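Side-chain contacts in probable N-acetyl-gamma-glutamyl-phosphate reductase, chloroplastic (PDB 1XYG), which probably catalyses the NADPH-dependent reduction of N-acetyl-L-glutamyl 5-phosphate to its 5-semialdehyde, the third step of arginine biosynthesis from glutamate: residues G29-R34 / D326-G331; P40-T45 / Q338-M343; A78-V83 / K100-A105. One frame throughout, in Å; residues are numbered along the deposited sequence.

Interaction 1 of 3, residues G29-R34 / D326-G331; sequences GAEIVR and DNLVKG
Glu31 and Arg34 meet Leu328 and Val329 through van der Waals contact, although the first pair is charged. Glu31 OE2 lies 3.6 Å from Val329 CG2 and 3.9 Å from Leu328 CB. The methyl Val329 CG2 also touches the guanidinium at its edge, near the plane, 3.9 Å from Arg34 NH2. Glu31 crosses both apolar side chains at about a right angle.

No polar bond joins the two segments directly; each has its own. Arg34 grips Glu31 side-on: Arg34 NE binds Glu31 OE1 at 2.7 Å and Arg34 NH2 binds Glu31 OE2 at 2.6 Å. Both oxygens lie almost in the guanidinium plane, though the nitrogens stand 31° and 35° out of the carboxylate plane, and the two nearly straight bonds probably restrain its rotation. The arginine leaves the helix with CG anti to its nitrogen (chi1 176°) and bends at chi3, which brings NE and NH2 back alongside the Glu31 carboxylate.

In the other segment Asp326 OD1 accepts from Leu328 N at 2.8 Å and weakly from Val329 N. Arg253 forms salt bridges with both Glu31 and Asp326, probably easing the meeting of two acids.

The arrangement is a type I turn with an aspartate capping bond, leading into helix 329-343 and packed on the first helix of the Rossmann-type NAD-binding domain. The side chains of Leu328 and Cys163, the active-site residue by similarity, are about 8 Å apart.

Interaction 2 of 3, residues P40-T45 / Q338-M343; sequences PHFQVT and QNLNIM
Leu340 is the first residue along the helical segment to meet Phe42, which reaches across from the strand. Leu340 CD2 lies 3.9 Å from Phe42 CE2, an apolar contact in which the methyl approaches the ring obliquely. With CG anti to the backbone nitrogen (chi1 -171°), Leu340 extends from the helix toward the strand and brings this branch to the ring.

Next, Asn341 brings its carbonyl oxygen to the same ring atom from the other side of the ring plane, also obliquely. Asn341 OD1 stands 3.3 Å from Phe42 CE2 and 3.7 Å from Phe42 CZ, and the ring and amide planes are 38° apart. The amide is held from outside the two segments: OD1 is hydrogen-bonded to NE2 of His39, whose ring stacks with Phe42, while ND2 binds the carbonyl oxygens of Thr350 and Glu348. The aromatic contact thus meets a buried polar group whose bonds are supplied by other residues. With an alanine in place of Phe42, Leu340 CD2 and Asn341 OD1 would probably lose the ring packed against them, and His39 its stacking partner.

Helix 329-343 lies against the parallel sheet. Phe42, on strand 42-47, the edge strand of the sheet within this chain, also touches Ile17 and Ile19 of the adjoining strand 17-22; Leu340 continues over Ile19 to Ala85 and Phe87 of strand 85-88, and Ile342 turns to helix 145-153.

Interaction 3 of 3, residues A78-V83 / K100-A105; sequences ADFSTV and KELPTA
One face of the Phe80 ring is covered by a methyl of Leu102. Leu102 CD2 stands 3.6 Å from the centroid of the Phe80 ring and 18° off its normal, a well-formed CH-pi contact. The methyl is offset from the centre, and its closest ring atom is Phe80 CD2, 3.5 Å from Leu102 CD2. At the root of the same side chain, Phe80 CB meets Pro103 CD at 3.8 Å. Successive residues of 100-105 divide the work, the leucine over the ring and the proline against the stem. Phe80 carries its CG anti to the carbonyl carbon (chi1 -69°), which, with chi2 -71°, places one face of the ring against the leucine methyl, leaving CB nearest the proline.

A compact polar turn brackets the backbone of Phe80. Asp79 OD1 accepts from Ser81 N at 3.0 Å, closing an Asx turn with Phe80 at its middle, and also takes a bond from Ser81 OG. Asp79 O is reached by Thr82 OG1 at 3.0 Å, above the carbonyl plane, and by Thr82 N from the same face.

Segment 78-83 is a loop leading into strand 85-88 of the Rossmann-type sheet; 100-105 starts on the last residue of helix 95-100 and runs as a loop into the neighbouring parallel strand 107-110. Phe80 and Val83 both touch Leu106, and Val83 reaches Thr45 and Leu46 of strand 42-47.

In the fold
From the N terminus, helix 27-37 opens interaction 1 and strand 42-47 opens interaction 2, long before either finds its partner. Interaction 3 opens last but closes first, joining 78-83 to 100-105 with a short loop that lies within both larger ones. Only near the end of the chain do 326-331 and then 338-343 close the two long loops, which cross because their segments alternate. Both land on helix 329-343, so this last helix of the chain holds a helix and the strand that follows it in the NAD-binding domain. Lys330 and Gln338 link the two through a probable hydrogen bond, and Thr45 packs on Val83 to join interactions 2 and 3.

Interaction 1 of 3, residues G29-R34 / D326-G331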
loop_
_atom_site.group_PDB
_atom_site.type_symbol
_atom_site.label_atom_id
_atom_site.label_comp_id
_atom_site.label_asym_id
_atom_site.label_seq_id
_atom_site.Cartn_x
_atom_site.Cartn_y
_atom_site.Cartn_z
ATOM N N GLY A 29 -9.433 2.020 -21.407
ATOM C CA GLY A 29 -8.873 2.303 -22.717
ATOM C C GLY A 29 -7.408 1.897 -22.734
ATOM O O GLY A 29 -6.940 1.254 -23.675
ATOM N N ALA A 30 -6.681 2.267 -21.681
ATOM C CA ALA A 30 -5.269 1.928 -21.570
ATOM C C ALA A 30 -5.112 0.411 -21.592
ATOM O O ALA A 30 -4.195 -0.121 -22.221
ATOM C CB ALA A 30 -4.695 2.501 -20.281
ATOM N N GLU A 31 -6.009 -0.287 -20.903
ATOM C CA GLU A 31 -5.962 -1.746 -20.875
ATOM C C GLU A 31 -6.157 -2.344 -22.267
ATOM O O GLU A 31 -5.491 -3.314 -22.630
ATOM C CB GLU A 31 -7.031 -2.295 -19.926
ATOM C CG GLU A 31 -6.627 -2.292 -18.453
ATOM C CD GLU A 31 -5.424 -3.180 -18.172
ATOM O OE1 GLU A 31 -4.279 -2.737 -18.386
ATOM O OE2 GLU A 31 -5.631 -4.333 -17.745
ATOM N N ILE A 32 -7.080 -1.776 -23.040
ATOM C CA ILE A 32 -7.327 -2.257 -24.395
ATOM C C ILE A 32 -6.029 -2.129 -25.182
ATOM O O ILE A 32 -5.591 -3.073 -25.840
ATOM C CB ILE A 32 -8.439 -1.431 -25.105
ATOM C CG1 ILE A 32 -9.814 -1.829 -24.559
ATOM C CG2 ILE A 32 -8.399 -1.665 -26.603
ATOM C CD1 ILE A 32 -10.224 -3.257 -24.897
ATOM N N VAL A 33 -5.411 -0.957 -25.100
ATOM C CA VAL A 33 -4.164 -0.702 -25.806
ATOM C C VAL A 33 -3.075 -1.664 -25.350
ATOM O O VAL A 33 -2.317 -2.183 -26.170
ATOM C CB VAL A 33 -3.696 0.758 -25.593
ATOM C CG1 VAL A 33 -2.316 0.968 -26.204
ATOM C CG2 VAL A 33 -4.698 1.722 -26.219
ATOM N N ARG A 34 -2.994 -1.913 -24.045
ATOM C CA ARG A 34 -1.985 -2.830 -23.531
ATOM C C ARG A 34 -2.208 -4.241 -24.073
ATOM O O ARG A 34 -1.275 -4.889 -24.541
ATOM C CB ARG A 34 -2.011 -2.881 -22.000
ATOM C CG ARG A 34 -1.028 -3.913 -21.427
ATOM C CD ARG A 34 -1.059 -3.939 -19.900
ATOM N NE ARG A 34 -2.343 -4.408 -19.382
ATOM C CZ ARG A 34 -2.710 -5.685 -19.293
ATOM N NH1 ARG A 34 -1.897 -6.654 -19.681
ATOM N NH2 ARG A 34 -3.906 -5.993 -18.818
ATOM N N ASP A 326 -9.356 -9.976 -12.063
ATOM C CA ASP A 326 -8.662 -8.696 -12.086
ATOM C C ASP A 326 -9.808 -7.850 -12.665
ATOM O O ASP A 326 -10.243 -8.092 -13.795
ATOM C CB ASP A 326 -7.479 -8.735 -13.061
ATOM C CG ASP A 326 -6.851 -7.357 -13.280
ATOM O OD1 ASP A 326 -7.604 -6.361 -13.315
ATOM O OD2 ASP A 326 -5.614 -7.272 -13.431
ATOM N N ASN A 327 -10.316 -6.895 -11.893
ATOM C CA ASN A 327 -11.446 -6.078 -12.340
ATOM C C ASN A 327 -11.249 -5.369 -13.678
ATOM O O ASN A 327 -12.217 -5.122 -14.394
ATOM C CB ASN A 327 -11.822 -5.043 -11.270
ATOM C CG ASN A 327 -10.727 -4.040 -11.033
ATOM O OD1 ASN A 327 -9.665 -4.382 -10.504
ATOM N ND2 ASN A 327 -10.967 -2.788 -11.435
ATOM N N LEU A 328 -10.004 -5.047 -14.012
ATOM C CA LEU A 328 -9.706 -4.366 -15.267
ATOM C C LEU A 328 -9.581 -5.297 -16.477
ATOM O O LEU A 328 -9.733 -4.856 -17.620
ATOM C CB LEU A 328 -8.411 -3.548 -15.134
ATOM C CG LEU A 328 -8.465 -2.316 -14.224
ATOM C CD1 LEU A 328 -7.096 -1.645 -14.133
ATOM C CD2 LEU A 328 -9.503 -1.352 -14.780
ATOM N N VAL A 329 -9.307 -6.577 -16.241
ATOM C CA VAL A 329 -9.132 -7.512 -17.347
ATOM C C VAL A 329 -10.383 -8.350 -17.591
ATOM O O VAL A 329 -11.217 -7.982 -18.417
ATOM C CB VAL A 329 -7.899 -8.428 -17.111
ATOM C CG1 VAL A 329 -7.480 -9.106 -18.421
ATOM C CG2 VAL A 329 -6.738 -7.605 -16.595
ATOM N N LYS A 330 -10.532 -9.464 -16.885
ATOM C CA LYS A 330 -11.728 -10.277 -17.088
ATOM C C LYS A 330 -12.963 -9.480 -16.661
ATOM O O LYS A 330 -14.078 -9.770 -17.088
ATOM C CB LYS A 330 -11.639 -11.590 -16.305
ATOM C CG LYS A 330 -12.857 -12.494 -16.459
ATOM C CD LYS A 330 -13.148 -12.841 -17.922
ATOM C CE LYS A 330 -14.322 -13.819 -18.041
ATOM N NZ LYS A 330 -14.691 -14.150 -19.460
ATOM N N GLY A 331 -12.744 -8.465 -15.829
ATOM C CA GLY A 331 -13.837 -7.636 -15.366
ATOM C C GLY A 331 -14.160 -6.515 -16.344
ATOM O O GLY A 331 -15.162 -5.817 -16.183
#

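Interaction 2 of 3, residues P40-T45 / Q338-M343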
loop_
_atom_site.group_PDB
_atom_site.type_symbol
_atom_site.label_atom_id
_atom_site.label_comp_id
_atom_site.label_asym_id
_atom_site.label_seq_id
_atom_site.Cartn_x
_atom_site.Cartn_y
_atom_site.Cartn_z
ATOM N N PRO A 40 -1.570 -10.711 -32.207
ATOM C CA PRO A 40 -1.084 -10.961 -33.563
ATOM C C PRO A 40 -1.920 -10.448 -34.734
ATOM O O PRO A 40 -1.384 -10.240 -35.820
ATOM C CB PRO A 40 -0.921 -12.480 -33.588
ATOM C CG PRO A 40 -2.014 -12.931 -32.697
ATOM C CD PRO A 40 -1.890 -11.978 -31.531
ATOM N N HIS A 41 -3.213 -10.212 -34.534
ATOM C CA HIS A 41 -4.041 -9.783 -35.658
ATOM C C HIS A 41 -4.760 -8.454 -35.555
ATOM O O HIS A 41 -5.123 -7.866 -36.574
ATOM C CB HIS A 41 -5.045 -10.884 -35.977
ATOM C CG HIS A 41 -4.393 -12.204 -36.197
ATOM N ND1 HIS A 41 -3.506 -12.423 -37.227
ATOM C CD2 HIS A 41 -4.405 -13.337 -35.458
ATOM C CE1 HIS A 41 -2.995 -13.636 -37.111
ATOM N NE2 HIS A 41 -3.523 -14.211 -36.046
ATOM N N PHE A 42 -4.980 -7.979 -34.336
ATOM C CA PHE A 42 -5.666 -6.710 -34.164
ATOM C C PHE A 42 -4.667 -5.587 -33.931
ATOM O O PHE A 42 -3.692 -5.741 -33.193
ATOM C CB PHE A 42 -6.649 -6.772 -32.989
ATOM C CG PHE A 42 -7.756 -7.783 -33.158
ATOM C CD1 PHE A 42 -7.971 -8.419 -34.382
ATOM C CD2 PHE A 42 -8.576 -8.117 -32.076
ATOM C CE1 PHE A 42 -8.982 -9.375 -34.527
ATOM C CE2 PHE A 42 -9.589 -9.071 -32.206
ATOM C CZ PHE A 42 -9.793 -9.703 -33.433
ATOM N N GLN A 43 -4.921 -4.450 -34.567
ATOM C CA GLN A 43 -4.055 -3.291 -34.431
ATOM C C GLN A 43 -4.870 -2.016 -34.260
ATOM O O GLN A 43 -5.802 -1.752 -35.020
ATOM C CB GLN A 43 -3.155 -3.140 -35.653
ATOM C CG GLN A 43 -2.397 -1.824 -35.659
ATOM C CD GLN A 43 -1.455 -1.692 -36.836
ATOM O OE1 GLN A 43 -1.858 -1.849 -37.993
ATOM N NE2 GLN A 43 -0.195 -1.391 -36.551
ATOM N N VAL A 44 -4.516 -1.223 -33.256
ATOM C CA VAL A 44 -5.216 0.030 -33.007
ATOM C C VAL A 44 -4.792 1.076 -34.040
ATOM O O VAL A 44 -3.617 1.431 -34.121
ATOM C CB VAL A 44 -4.896 0.584 -31.605
ATOM C CG1 VAL A 44 -5.640 1.897 -31.387
ATOM C CG2 VAL A 44 -5.286 -0.427 -30.541
ATOM N N THR A 45 -5.749 1.572 -34.818
ATOM C CA THR A 45 -5.451 2.564 -35.847
ATOM C C THR A 45 -6.196 3.877 -35.617
ATOM O O THR A 45 -5.913 4.884 -36.264
ATOM C CB THR A 45 -5.807 2.044 -37.266
ATOM O OG1 THR A 45 -7.186 1.647 -37.302
ATOM C CG2 THR A 45 -4.918 0.868 -37.648
ATOM N N GLN A 338 -11.933 -10.710 -25.453
ATOM C CA GLN A 338 -12.325 -12.112 -25.549
ATOM C C GLN A 338 -13.536 -12.210 -26.470
ATOM O O GLN A 338 -13.629 -13.114 -27.293
ATOM C CB GLN A 338 -12.685 -12.667 -24.167
ATOM C CG GLN A 338 -12.745 -14.197 -24.095
ATOM C CD GLN A 338 -13.041 -14.711 -22.693
ATOM O OE1 GLN A 338 -12.735 -14.048 -21.700
ATOM N NE2 GLN A 338 -13.625 -15.900 -22.606
ATOM N N ASN A 339 -14.457 -11.264 -26.332
ATOM C CA ASN A 339 -15.666 -11.244 -27.152
ATOM C C ASN A 339 -15.376 -10.855 -28.597
ATOM O O ASN A 339 -15.877 -11.485 -29.527
ATOM C CB ASN A 339 -16.700 -10.276 -26.574
ATOM C CG ASN A 339 -17.365 -10.811 -25.330
ATOM O OD1 ASN A 339 -17.703 -12.001 -25.253
ATOM N ND2 ASN A 339 -17.580 -9.933 -24.348
ATOM N N LEU A 340 -14.564 -9.822 -28.792
ATOM C CA LEU A 340 -14.258 -9.395 -30.147
ATOM C C LEU A 340 -13.533 -10.494 -30.910
ATOM O O LEU A 340 -13.758 -10.659 -32.105
ATOM C CB LEU A 340 -13.415 -8.123 -30.157
ATOM C CG LEU A 340 -13.247 -7.515 -31.559
ATOM C CD1 LEU A 340 -14.607 -7.054 -32.087
ATOM C CD2 LEU A 340 -12.290 -6.338 -31.516
ATOM N N ASN A 341 -12.668 -11.243 -30.227
ATOM C CA ASN A 341 -11.948 -12.322 -30.887
ATOM C C ASN A 341 -12.906 -13.243 -31.627
ATOM O O ASN A 341 -12.798 -13.402 -32.844
ATOM C CB ASN A 341 -11.117 -13.141 -29.889
ATOM C CG ASN A 341 -9.749 -12.504 -29.601
ATOM O OD1 ASN A 341 -9.167 -11.833 -30.460
ATOM N ND2 ASN A 341 -9.228 -12.731 -28.397
ATOM N N ILE A 342 -13.850 -13.834 -30.901
ATOM C CA ILE A 342 -14.798 -14.752 -31.514
ATOM C C ILE A 342 -15.775 -14.073 -32.475
ATOM O O ILE A 342 -16.248 -14.697 -33.427
ATOM C CB ILE A 342 -15.582 -15.542 -30.439
ATOM C CG1 ILE A 342 -16.387 -14.594 -29.549
ATOM C CG2 ILE A 342 -14.604 -16.350 -29.582
ATOM C CD1 ILE A 342 -17.228 -15.312 -28.510
ATOM N N MET A 343 -16.075 -12.799 -32.239
ATOM C CA MET A 343 -16.982 -12.065 -33.117
ATOM C C MET A 343 -16.357 -11.912 -34.501
ATOM O O MET A 343 -17.061 -11.859 -35.507
ATOM C CB MET A 343 -17.277 -10.678 -32.542
ATOM C CG MET A 343 -18.223 -10.687 -31.352
ATOM S SD MET A 343 -18.137 -9.155 -30.405
ATOM C CE MET A 343 -19.238 -8.071 -31.363
#

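Interaction 3 of 3, residues A78-V83 / K100-A105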
loop_
_atom_site.group_PDB
_atom_site.type_symbol
_atom_site.label_atom_id
_atom_site.label_comp_id
_atom_site.label_asym_id
_atom_site.label_seq_id
_atom_site.Cartn_x
_atom_site.Cartn_y
_atom_site.Cartn_z
ATOM N N ALA A 78 -13.605 11.897 -35.704
ATOM C CA ALA A 78 -13.158 10.552 -36.047
ATOM C C ALA A 78 -13.927 9.950 -37.211
ATOM O O ALA A 78 -15.154 10.011 -37.247
ATOM C CB ALA A 78 -13.276 9.646 -34.837
ATOM N N ASP A 79 -13.195 9.367 -38.160
ATOM C CA ASP A 79 -13.803 8.723 -39.325
ATOM C C ASP A 79 -13.835 7.213 -39.079
ATOM O O ASP A 79 -12.810 6.532 -39.187
ATOM C CB ASP A 79 -13.001 9.015 -40.593
ATOM C CG ASP A 79 -13.759 8.641 -41.851
ATOM O OD1 ASP A 79 -14.278 7.509 -41.920
ATOM O OD2 ASP A 79 -13.839 9.477 -42.773
ATOM N N PHE A 80 -15.020 6.698 -38.767
ATOM C CA PHE A 80 -15.187 5.285 -38.465
ATOM C C PHE A 80 -15.243 4.313 -39.636
ATOM O O PHE A 80 -15.354 3.102 -39.433
ATOM C CB PHE A 80 -16.404 5.116 -37.558
ATOM C CG PHE A 80 -16.191 5.675 -36.183
ATOM C CD1 PHE A 80 -15.335 5.037 -35.290
ATOM C CD2 PHE A 80 -16.777 6.879 -35.805
ATOM C CE1 PHE A 80 -15.063 5.591 -34.051
ATOM C CE2 PHE A 80 -16.505 7.440 -34.558
ATOM C CZ PHE A 80 -15.648 6.794 -33.681
ATOM N N SER A 81 -15.161 4.830 -40.857
ATOM C CA SER A 81 -15.168 3.965 -42.032
ATOM C C SER A 81 -13.722 3.508 -42.201
ATOM O O SER A 81 -13.391 2.709 -43.080
ATOM C CB SER A 81 -15.634 4.739 -43.273
ATOM O OG SER A 81 -14.688 5.721 -43.669
ATOM N N THR A 82 -12.870 4.029 -41.325
ATOM C CA THR A 82 -11.445 3.727 -41.328
ATOM C C THR A 82 -11.078 2.529 -40.439
ATOM O O THR A 82 -9.908 2.151 -40.362
ATOM C CB THR A 82 -10.654 4.954 -40.844
ATOM O OG1 THR A 82 -11.087 6.109 -41.571
ATOM C CG2 THR A 82 -9.161 4.756 -41.062
ATOM N N VAL A 83 -12.062 1.938 -39.764
ATOM C CA VAL A 83 -11.789 0.797 -38.890
ATOM C C VAL A 83 -12.731 -0.374 -39.136
ATOM O O VAL A 83 -13.812 -0.203 -39.694
ATOM C CB VAL A 83 -11.858 1.198 -37.393
ATOM C CG1 VAL A 83 -10.710 2.144 -37.055
ATOM C CG2 VAL A 83 -13.189 1.864 -37.088
ATOM N N LYS A 100 -25.402 4.278 -31.849
ATOM C CA LYS A 100 -26.528 4.181 -32.758
ATOM C C LYS A 100 -26.172 4.774 -34.117
ATOM O O LYS A 100 -26.650 4.296 -35.147
ATOM C CB LYS A 100 -27.751 4.909 -32.201
ATOM C CG LYS A 100 -29.036 4.562 -32.954
ATOM C CD LYS A 100 -30.247 5.311 -32.417
ATOM C CE LYS A 100 -30.184 6.796 -32.735
ATOM N NZ LYS A 100 -31.380 7.520 -32.214
ATOM N N GLU A 101 -25.316 5.795 -34.118
ATOM C CA GLU A 101 -24.905 6.462 -35.351
ATOM C C GLU A 101 -23.644 5.891 -35.997
ATOM O O GLU A 101 -23.178 6.407 -37.014
ATOM C CB GLU A 101 -24.713 7.964 -35.101
ATOM C CG GLU A 101 -25.962 8.681 -34.592
ATOM C CD GLU A 101 -27.199 8.381 -35.429
ATOM O OE1 GLU A 101 -27.107 8.447 -36.674
ATOM O OE2 GLU A 101 -28.265 8.086 -34.843
ATOM N N LEU A 102 -23.087 4.836 -35.414
ATOM C CA LEU A 102 -21.893 4.221 -35.983
ATOM C C LEU A 102 -22.226 3.411 -37.236
ATOM O O LEU A 102 -23.337 2.907 -37.368
ATOM C CB LEU A 102 -21.214 3.313 -34.946
ATOM C CG LEU A 102 -20.401 4.028 -33.857
ATOM C CD1 LEU A 102 -19.951 3.032 -32.793
ATOM C CD2 LEU A 102 -19.201 4.713 -34.489
ATOM N N PRO A 103 -21.272 3.294 -38.179
ATOM C CA PRO A 103 -21.439 2.543 -39.432
ATOM C C PRO A 103 -21.945 1.112 -39.199
ATOM O O PRO A 103 -21.537 0.442 -38.246
ATOM C CB PRO A 103 -20.042 2.586 -40.041
ATOM C CG PRO A 103 -19.565 3.952 -39.636
ATOM C CD PRO A 103 -19.991 4.022 -38.177
ATOM N N THR A 104 -22.834 0.647 -40.075
ATOM C CA THR A 104 -23.435 -0.689 -39.959
ATOM C C THR A 104 -22.481 -1.858 -40.215
ATOM O O THR A 104 -22.769 -2.996 -39.839
ATOM C CB THR A 104 -24.644 -0.820 -40.928
ATOM O OG1 THR A 104 -25.529 0.293 -40.737
ATOM C CG2 THR A 104 -25.422 -2.091 -40.655
ATOM N N ALA A 105 -21.338 -1.565 -40.830
ATOM C CA ALA A 105 -20.341 -2.584 -41.154
ATOM C C ALA A 105 -19.364 -2.850 -40.021
ATOM O O ALA A 105 -18.453 -3.659 -40.151
ATOM C CB ALA A 105 -19.562 -2.179 -42.417
#